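PDB 4AKM: lysosome-associated membrane glycoprotein 3 from Homo sapiens, which is a lysosomal membrane glycoprotein that takes part in the unfolded protein response and in fusion of lysosomes with autophagosomes. Local coordinates for residues 108-122 and 131-143. Residues are numbered along the deposited sequence; the frame is centred on the assembly and turned at random.
Sequences FQTAVGHSFKCVSEQ and QVKTTDVQLQAFD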
ATOM      1  N   PHE A 108      -6.225   6.466  -4.858  1.00 55.95           N
ATOM      2  CA  PHE A 108      -6.223   7.332  -3.684  1.00 63.23           C
ATOM      3  C   PHE A 108      -5.718   8.715  -4.055  1.00 61.75           C
ATOM      4  O   PHE A 108      -4.974   9.328  -3.296  1.00 62.66           O
ATOM      5  CB  PHE A 108      -5.355   6.769  -2.551  1.00 60.95           C
ATOM      6  CG  PHE A 108      -5.832   5.458  -1.989  1.00 59.28           C
ATOM      7  CD1 PHE A 108      -6.919   4.788  -2.532  1.00 62.39           C
ATOM      8  CD2 PHE A 108      -5.194   4.903  -0.894  1.00 55.39           C
ATOM      9  CE1 PHE A 108      -7.342   3.585  -2.004  1.00 60.25           C
ATOM     10  CE2 PHE A 108      -5.614   3.705  -0.360  1.00 52.42           C
ATOM     11  CZ  PHE A 108      -6.691   3.043  -0.914  1.00 57.95           C
ATOM     12  N   GLN A 109      -6.104   9.199  -5.230  1.00 65.28           N
ATOM     13  CA  GLN A 109      -5.639  10.505  -5.688  1.00 70.34           C
ATOM     14  C   GLN A 109      -6.117  11.624  -4.759  1.00 70.29           C
ATOM     15  O   GLN A 109      -7.302  11.711  -4.434  1.00 63.86           O
ATOM     16  CB  GLN A 109      -6.081  10.770  -7.128  1.00 69.23           C
ATOM     17  CG  GLN A 109      -5.411  11.987  -7.758  1.00 72.68           C
ATOM     18  CD  GLN A 109      -5.902  12.262  -9.168  1.00 79.78           C
ATOM     19  OE1 GLN A 109      -6.892  11.683  -9.618  1.00 79.48           O
ATOM     20  NE2 GLN A 109      -5.210  13.151  -9.873  1.00 80.56           N
ATOM     21  N   THR A 110      -5.184  12.477  -4.343  1.00 68.02           N
ATOM     22  CA  THR A 110      -5.452  13.495  -3.333  1.00 73.86           C
ATOM     23  C   THR A 110      -4.719  14.787  -3.660  1.00 78.80           C
ATOM     24  O   THR A 110      -3.568  14.749  -4.095  1.00 75.28           O
ATOM     25  CB  THR A 110      -4.970  13.027  -1.947  1.00 74.73           C
ATOM     26  OG1 THR A 110      -5.552  11.755  -1.641  1.00 73.60           O
ATOM     27  CG2 THR A 110      -5.351  14.031  -0.865  1.00 77.13           C
ATOM     28  N   ALA A 111      -5.384  15.923  -3.441  1.00 78.96           N
ATOM     29  CA  ALA A 111      -4.770  17.234  -3.640  1.00 82.05           C
ATOM     30  C   ALA A 111      -3.491  17.354  -2.818  1.00 77.55           C
ATOM     31  O   ALA A 111      -3.463  16.977  -1.647  1.00 77.89           O
ATOM     32  CB  ALA A 111      -5.746  18.338  -3.268  1.00 76.76           C
ATOM     33  N   VAL A 112      -2.432  17.869  -3.437  1.00 74.82           N
ATOM     34  CA  VAL A 112      -1.126  17.934  -2.787  1.00 79.50           C
ATOM     35  C   VAL A 112      -1.172  18.802  -1.525  1.00 81.26           C
ATOM     36  O   VAL A 112      -1.797  19.862  -1.511  1.00 79.66           O
ATOM     37  CB  VAL A 112      -0.020  18.405  -3.770  1.00 80.70           C
ATOM     38  CG1 VAL A 112      -0.378  19.746  -4.390  1.00 90.08           C
ATOM     39  CG2 VAL A 112       1.337  18.464  -3.080  1.00 87.21           C
ATOM     40  N   GLY A 113      -0.526  18.332  -0.461  1.00 80.12           N
ATOM     41  CA  GLY A 113      -0.551  19.024   0.816  1.00 82.62           C
ATOM     42  C   GLY A 113      -1.658  18.522   1.726  1.00 82.19           C
ATOM     43  O   GLY A 113      -1.658  18.785   2.928  1.00 79.92           O
ATOM     44  N   HIS A 114      -2.614  17.804   1.142  1.00 81.04           N
ATOM     45  CA  HIS A 114      -3.678  17.172   1.911  1.00 82.29           C
ATOM     46  C   HIS A 114      -3.309  15.728   2.249  1.00 80.41           C
ATOM     47  O   HIS A 114      -2.261  15.232   1.842  1.00 73.33           O
ATOM     48  CB  HIS A 114      -4.999  17.199   1.135  1.00 83.89           C
ATOM     49  CG  HIS A 114      -5.583  18.568   0.977  1.00 88.83           C
ATOM     50  ND1 HIS A 114      -6.910  18.779   0.668  1.00 92.06           N
ATOM     51  CD2 HIS A 114      -5.023  19.797   1.080  1.00 88.88           C
ATOM     52  CE1 HIS A 114      -7.144  20.076   0.591  1.00 93.59           C
ATOM     53  NE2 HIS A 114      -6.014  20.717   0.838  1.00 92.58           N
ATOM     54  N   SER A 115      -4.175  15.057   2.997  1.00 82.58           N
ATOM     55  CA  SER A 115      -3.985  13.642   3.286  1.00 78.10           C
ATOM     56  C   SER A 115      -5.165  12.843   2.753  1.00 72.91           C
ATOM     57  O   SER A 115      -6.260  13.374   2.589  1.00 74.42           O
ATOM     58  CB  SER A 115      -3.817  13.409   4.790  1.00 77.32           C
ATOM     59  OG  SER A 115      -4.975  13.799   5.503  1.00 78.41           O
ATOM     60  N   PHE A 116      -4.937  11.569   2.462  1.00 70.62           N
ATOM     61  CA  PHE A 116      -6.015  10.710   2.006  1.00 67.01           C
ATOM     62  C   PHE A 116      -6.494   9.827   3.138  1.00 66.25           C
ATOM     63  O   PHE A 116      -5.695   9.182   3.810  1.00 62.05           O
ATOM     64  CB  PHE A 116      -5.574   9.847   0.828  1.00 62.29           C
ATOM     65  CG  PHE A 116      -6.687   9.039   0.226  1.00 67.73           C
ATOM     66  CD1 PHE A 116      -7.540   9.595  -0.711  1.00 74.69           C
ATOM     67  CD2 PHE A 116      -6.891   7.726   0.607  1.00 68.27           C
ATOM     68  CE1 PHE A 116      -8.568   8.851  -1.262  1.00 76.66           C
ATOM     69  CE2 PHE A 116      -7.917   6.982   0.060  1.00 65.96           C
ATOM     70  CZ  PHE A 116      -8.753   7.544  -0.875  1.00 69.99           C
ATOM     71  N   LYS A 117      -7.806   9.803   3.343  1.00 67.09           N
ATOM     72  CA  LYS A 117      -8.404   8.920   4.325  1.00 58.16           C
ATOM     73  C   LYS A 117      -9.399   8.002   3.639  1.00 61.53           C
ATOM     74  O   LYS A 117     -10.146   8.437   2.766  1.00 67.62           O
ATOM     75  CB  LYS A 117      -9.107   9.725   5.414  1.00 63.17           C
ATOM     76  CG  LYS A 117      -9.772   8.870   6.475  1.00 58.00           C
ATOM     77  CD  LYS A 117     -10.585   9.718   7.417  1.00 64.13           C
ATOM     78  CE  LYS A 117     -11.394   8.857   8.365  1.00 60.64           C
ATOM     79  NZ  LYS A 117     -10.529   8.112   9.320  1.00 59.17           N
ATOM     80  N   CYS A 118      -9.395   6.730   4.031  1.00 56.85           N
ATOM     81  CA  CYS A 118     -10.374   5.769   3.540  1.00 55.08           C
ATOM     82  C   CYS A 118     -10.415   4.528   4.412  1.00 56.71           C
ATOM     83  O   CYS A 118      -9.692   3.558   4.183  1.00 58.39           O
ATOM     84  CB  CYS A 118     -10.096   5.375   2.095  1.00 60.67           C
ATOM     85  SG  CYS A 118     -11.474   4.515   1.322  1.00 69.53           S
ATOM     86  N   VAL A 119     -11.281   4.581   5.416  1.00 60.68           N
ATOM     87  CA  VAL A 119     -11.488   3.492   6.354  1.00 58.16           C
ATOM     88  C   VAL A 119     -12.212   2.331   5.665  1.00 56.98           C
ATOM     89  O   VAL A 119     -12.084   1.168   6.060  1.00 61.05           O
ATOM     90  CB  VAL A 119     -12.278   4.015   7.577  1.00 59.22           C
ATOM     91  CG1 VAL A 119     -13.369   4.980   7.121  1.00 65.00           C
ATOM     92  CG2 VAL A 119     -12.849   2.877   8.415  1.00 56.54           C
ATOM     93  N   SER A 120     -12.950   2.647   4.610  1.00 54.68           N
ATOM     94  CA  SER A 120     -13.668   1.625   3.856  1.00 62.64           C
ATOM     95  C   SER A 120     -12.696   0.744   3.084  1.00 58.74           C
ATOM     96  O   SER A 120     -11.733   1.244   2.491  1.00 56.29           O
ATOM     97  CB  SER A 120     -14.669   2.268   2.887  1.00 72.86           C
ATOM     98  OG  SER A 120     -15.474   3.243   3.535  1.00 85.31           O
ATOM     99  N   GLU A 121     -12.970  -0.559   3.079  1.00 49.41           N
ATOM    100  CA  GLU A 121     -12.123  -1.536   2.402  1.00 47.12           C
ATOM    101  C   GLU A 121     -11.901  -1.227   0.928  1.00 53.75           C
ATOM    102  O   GLU A 121     -12.856  -1.159   0.149  1.00 51.06           O
ATOM    103  CB  GLU A 121     -12.720  -2.932   2.516  1.00 46.97           C
ATOM    104  CG  GLU A 121     -12.056  -3.927   1.589  1.00 56.52           C
ATOM    105  CD  GLU A 121     -12.789  -5.245   1.510  1.00 64.97           C
ATOM    106  OE1 GLU A 121     -12.820  -5.969   2.528  1.00 65.15           O
ATOM    107  OE2 GLU A 121     -13.329  -5.556   0.425  1.00 61.15           O
ATOM    108  N   GLN A 122     -10.634  -1.054   0.551  1.00 51.34           N
ATOM    109  CA  GLN A 122     -10.271  -0.853  -0.848  1.00 49.89           C
ATOM    110  C   GLN A 122      -9.563  -2.084  -1.390  1.00 49.17           C
ATOM    111  O   GLN A 122      -8.897  -2.805  -0.653  1.00 49.76           O
ATOM    112  CB  GLN A 122      -9.402   0.394  -1.025  1.00 49.93           C
ATOM    113  CG  GLN A 122     -10.113   1.700  -0.697  1.00 55.67           C
ATOM    114  CD  GLN A 122     -11.381   1.910  -1.513  1.00 58.55           C
ATOM    115  OE1 GLN A 122     -12.473   1.505  -1.104  1.00 54.02           O
ATOM    116  NE2 GLN A 122     -11.241   2.551  -2.671  1.00 54.94           N
ATOM    117  N   GLN A 131      -4.466 -10.574  -5.039  1.00 41.84           N
ATOM    118  CA  GLN A 131      -5.261  -9.389  -4.808  1.00 42.13           C
ATOM    119  C   GLN A 131      -4.766  -8.737  -3.528  1.00 39.17           C
ATOM    120  O   GLN A 131      -4.347  -9.421  -2.603  1.00 38.92           O
ATOM    121  CB  GLN A 131      -6.722  -9.803  -4.655  1.00 43.05           C
ATOM    122  CG  GLN A 131      -7.714  -8.678  -4.684  1.00 45.28           C
ATOM    123  CD  GLN A 131      -9.135  -9.186  -4.590  1.00 54.51           C
ATOM    124  OE1 GLN A 131      -9.374 -10.335  -4.200  1.00 54.85           O
ATOM    125  NE2 GLN A 131     -10.091  -8.339  -4.953  1.00 53.20           N
ATOM    126  N   VAL A 132      -4.788  -7.413  -3.479  1.00 36.87           N
ATOM    127  CA  VAL A 132      -4.473  -6.717  -2.243  1.00 36.57           C
ATOM    128  C   VAL A 132      -5.694  -5.919  -1.773  1.00 35.74           C
ATOM    129  O   VAL A 132      -6.424  -5.356  -2.588  1.00 36.89           O
ATOM    130  CB  VAL A 132      -3.204  -5.827  -2.382  1.00 29.01           C
ATOM    131  CG1 VAL A 132      -3.386  -4.775  -3.458  1.00 35.09           C
ATOM    132  CG2 VAL A 132      -2.839  -5.187  -1.054  1.00 29.64           C
ATOM    133  N   LYS A 133      -5.929  -5.915  -0.463  1.00 36.17           N
ATOM    134  CA  LYS A 133      -6.990  -5.112   0.135  1.00 40.67           C
ATOM    135  C   LYS A 133      -6.458  -4.207   1.243  1.00 43.82           C
ATOM    136  O   LYS A 133      -5.696  -4.644   2.103  1.00 42.17           O
ATOM    137  CB  LYS A 133      -8.127  -5.996   0.659  1.00 41.45           C
ATOM    138  CG  LYS A 133      -9.324  -6.059  -0.286  1.00 49.86           C
ATOM    139  CD  LYS A 133     -10.115  -7.350  -0.139  1.00 54.39           C
ATOM    140  CE  LYS A 133     -10.920  -7.643  -1.409  1.00 59.85           C
ATOM    141  NZ  LYS A 133     -11.552  -9.001  -1.408  1.00 65.12           N
ATOM    142  N   THR A 134      -6.854  -2.938   1.206  1.00 46.67           N
ATOM    143  CA  THR A 134      -6.464  -1.991   2.244  1.00 45.94           C
ATOM    144  C   THR A 134      -7.656  -1.610   3.098  1.00 45.36           C
ATOM    145  O   THR A 134      -8.802  -1.701   2.664  1.00 47.25           O
ATOM    146  CB  THR A 134      -5.856  -0.702   1.662  1.00 45.33           C
ATOM    147  OG1 THR A 134      -6.892   0.113   1.093  1.00 46.31           O
ATOM    148  CG2 THR A 134      -4.823  -1.032   0.603  1.00 47.08           C
ATOM    149  N   THR A 135      -7.375  -1.159   4.312  1.00 45.56           N
ATOM    150  CA  THR A 135      -8.430  -0.805   5.248  1.00 48.05           C
ATOM    151  C   THR A 135      -7.875   0.224   6.220  1.00 49.21           C
ATOM    152  O   THR A 135      -6.671   0.297   6.399  1.00 56.15           O
ATOM    153  CB  THR A 135      -8.904  -2.053   6.017  1.00 46.06           C
ATOM    154  OG1 THR A 135      -9.967  -1.697   6.903  1.00 67.32           O
ATOM    155  CG2 THR A 135      -7.784  -2.629   6.835  1.00 42.13           C
ATOM    156  N   ASP A 136      -8.736   1.034   6.831  1.00 54.77           N
ATOM    157  CA  ASP A 136      -8.286   1.998   7.848  1.00 53.93           C
ATOM    158  C   ASP A 136      -7.168   2.915   7.359  1.00 47.86           C
ATOM    159  O   ASP A 136      -6.280   3.300   8.117  1.00 48.81           O
ATOM    160  CB  ASP A 136      -7.855   1.270   9.119  1.00 44.48           C
ATOM    161  CG  ASP A 136      -9.029   0.718   9.888  1.00 48.40           C
ATOM    162  OD1 ASP A 136      -9.937   1.509  10.210  1.00 52.23           O
ATOM    163  OD2 ASP A 136      -9.059  -0.502  10.148  1.00 45.87           O
ATOM    164  N   VAL A 137      -7.225   3.250   6.078  1.00 46.85           N
ATOM    165  CA  VAL A 137      -6.181   4.019   5.431  1.00 45.57           C
ATOM    166  C   VAL A 137      -6.214   5.494   5.800  1.00 49.66           C
ATOM    167  O   VAL A 137      -7.238   6.159   5.660  1.00 54.02           O
ATOM    168  CB  VAL A 137      -6.298   3.910   3.892  1.00 45.09           C
ATOM    169  CG1 VAL A 137      -5.260   4.785   3.210  1.00 48.51           C
ATOM    170  CG2 VAL A 137      -6.172   2.464   3.442  1.00 43.54           C
ATOM    171  N   GLN A 138      -5.085   5.998   6.283  1.00 46.31           N
ATOM    172  CA  GLN A 138      -4.806   7.422   6.235  1.00 53.72           C
ATOM    173  C   GLN A 138      -3.347   7.624   5.871  1.00 57.11           C
ATOM    174  O   GLN A 138      -2.459   7.184   6.588  1.00 56.81           O
ATOM    175  CB  GLN A 138      -5.109   8.110   7.556  1.00 60.31           C
ATOM    176  CG  GLN A 138      -4.908   9.614   7.486  1.00 65.37           C
ATOM    177  CD  GLN A 138      -5.702  10.361   8.532  1.00 75.76           C
ATOM    178  OE1 GLN A 138      -6.389   9.757   9.358  1.00 78.91           O
ATOM    179  NE2 GLN A 138      -5.620  11.685   8.501  1.00 82.72           N
ATOM    180  N   LEU A 139      -3.097   8.293   4.753  1.00 58.89           N
ATOM    181  CA  LEU A 139      -1.730   8.469   4.283  1.00 60.57           C
ATOM    182  C   LEU A 139      -1.487   9.860   3.716  1.00 68.47           C
ATOM    183  O   LEU A 139      -2.417  10.644   3.533  1.00 71.07           O
ATOM    184  CB  LEU A 139      -1.364   7.392   3.253  1.00 55.16           C
ATOM    185  CG  LEU A 139      -2.224   7.196   1.999  1.00 56.33           C
ATOM    186  CD1 LEU A 139      -1.910   8.226   0.917  1.00 59.57           C
ATOM    187  CD2 LEU A 139      -2.048   5.782   1.459  1.00 50.50           C
ATOM    188  N   GLN A 140      -0.221  10.146   3.441  1.00 65.37           N
ATOM    189  CA  GLN A 140       0.196  11.408   2.858  1.00 67.91           C
ATOM    190  C   GLN A 140       1.605  11.235   2.308  1.00 66.24           C
ATOM    191  O   GLN A 140       2.430  10.533   2.898  1.00 62.31           O
ATOM    192  CB  GLN A 140       0.153  12.524   3.905  1.00 73.61           C
ATOM    193  CG  GLN A 140       0.407  13.921   3.345  1.00 81.02           C
ATOM    194  CD  GLN A 140       0.005  15.023   4.309  1.00 83.35           C
ATOM    195  OE1 GLN A 140      -0.810  14.812   5.208  1.00 84.28           O
ATOM    196  NE2 GLN A 140       0.578  16.208   4.126  1.00 87.65           N
ATOM    197  N   ALA A 141       1.872  11.870   1.172  1.00 73.33           N
ATOM    198  CA  ALA A 141       3.179  11.772   0.528  1.00 77.88           C
ATOM    199  C   ALA A 141       3.655  13.117  -0.027  1.00 81.04           C
ATOM    200  O   ALA A 141       2.846  14.001  -0.319  1.00 86.99           O
ATOM    201  CB  ALA A 141       3.150  10.720  -0.572  1.00 71.73           C
ATOM    202  N   PHE A 142       4.973  13.253  -0.160  1.00 84.47           N
ATOM    203  CA  PHE A 142       5.622  14.469  -0.668  1.00 92.24           C
ATOM    204  C   PHE A 142       5.508  15.676   0.271  1.00 98.19           C
ATOM    205  O   PHE A 142       6.303  15.819   1.203  1.00 97.28           O
ATOM    206  CB  PHE A 142       5.125  14.820  -2.075  1.00 86.52           C
ATOM    207  CG  PHE A 142       5.138  13.660  -3.023  1.00 81.20           C
ATOM    208  CD1 PHE A 142       6.325  13.233  -3.596  1.00 76.29           C
ATOM    209  CD2 PHE A 142       3.965  12.995  -3.340  1.00 76.52           C
ATOM    210  CE1 PHE A 142       6.342  12.165  -4.469  1.00 70.41           C
ATOM    211  CE2 PHE A 142       3.978  11.926  -4.213  1.00 73.51           C
ATOM    212  CZ  PHE A 142       5.170  11.511  -4.777  1.00 68.50           C
ATOM    213  N   ASP A 143       4.532  16.544   0.018  1.00100.98           N
ATOM    214  CA  ASP A 143       4.389  17.781   0.788  1.00105.87           C
ATOM    215  C   ASP A 143       3.902  17.554   2.221  1.00105.73           C
ATOM    216  O   ASP A 143       2.872  16.914   2.443  1.00102.73           O
ATOM    217  CB  ASP A 143       3.466  18.763   0.061  1.00105.13           C
ATOM    218  CG  ASP A 143       4.220  19.662  -0.902  1.00113.34           C
ATOM    219  OD1 ASP A 143       5.405  19.379  -1.182  1.00105.58           O
ATOM    220  OD2 ASP A 143       3.629  20.661  -1.369  1.00113.92           O
TER
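Phe116 and Cys118 pair with Leu139 and Val137 in an antiparallel ladder, in the membrane-proximal part of the luminal domain. Strands 116-118 and 137-141 run at 171° to each other. Phe116 N bonds to Leu139 O at 2.9 Å, and Leu139 N returns the bond to Phe116 O. Cys118 N is held by Val137 O at 2.8 Å. The answering bond, Val137 N to Cys118 O, is less regular, with the donor well above the carbonyl plane. Beyond it the register shifts by one residue, and a second short ladder joins Gln122 to Thr134.

The packed face carries Phe116, Cys118, Val137, Leu139 and Thr134. Phe108, at a corner near the end of strand 97-110, points its ring toward this face. Its CE2 lies 3.7 Å from Val137 CG1, which stands anti to the backbone N (chi1 176°). Leu139 CD2 and Thr134 OG1 meet the same ring at its edge. The centre of one face of the Phe116 ring is covered by Phe108 CB, while Leu139 CD1 lies 4.0 Å from Phe116 CB.

Near the turn 111-114, Gln140 is buried and its chain passes alongside the His114 carbonyl. Its amide is gripped at both ends: NE2 bonds to Asp143 O, and OE1 accepts from Gly150 N.

The other side is looser and more polar. Lys117 and Gln138 form a non-hydrogen-bonded pair there. Toward the shifted end, the carboxylate end of Glu121 lies across the CD and CE methylenes of Lys133, with OE2 3.7 Å from CE. Glu121 OE2 and Lys133 NZ, 4.3 Å apart, are too distant for a salt bridge, though the opposite charges may still attract weakly.

Cys118 is tied to Cys155 by a disulfide. Strands 130-135 and 137-141 both pair with strand 14-27, while Phe108 packs on Ile82 of strand 80-90, linking the two sheets of the beta prism.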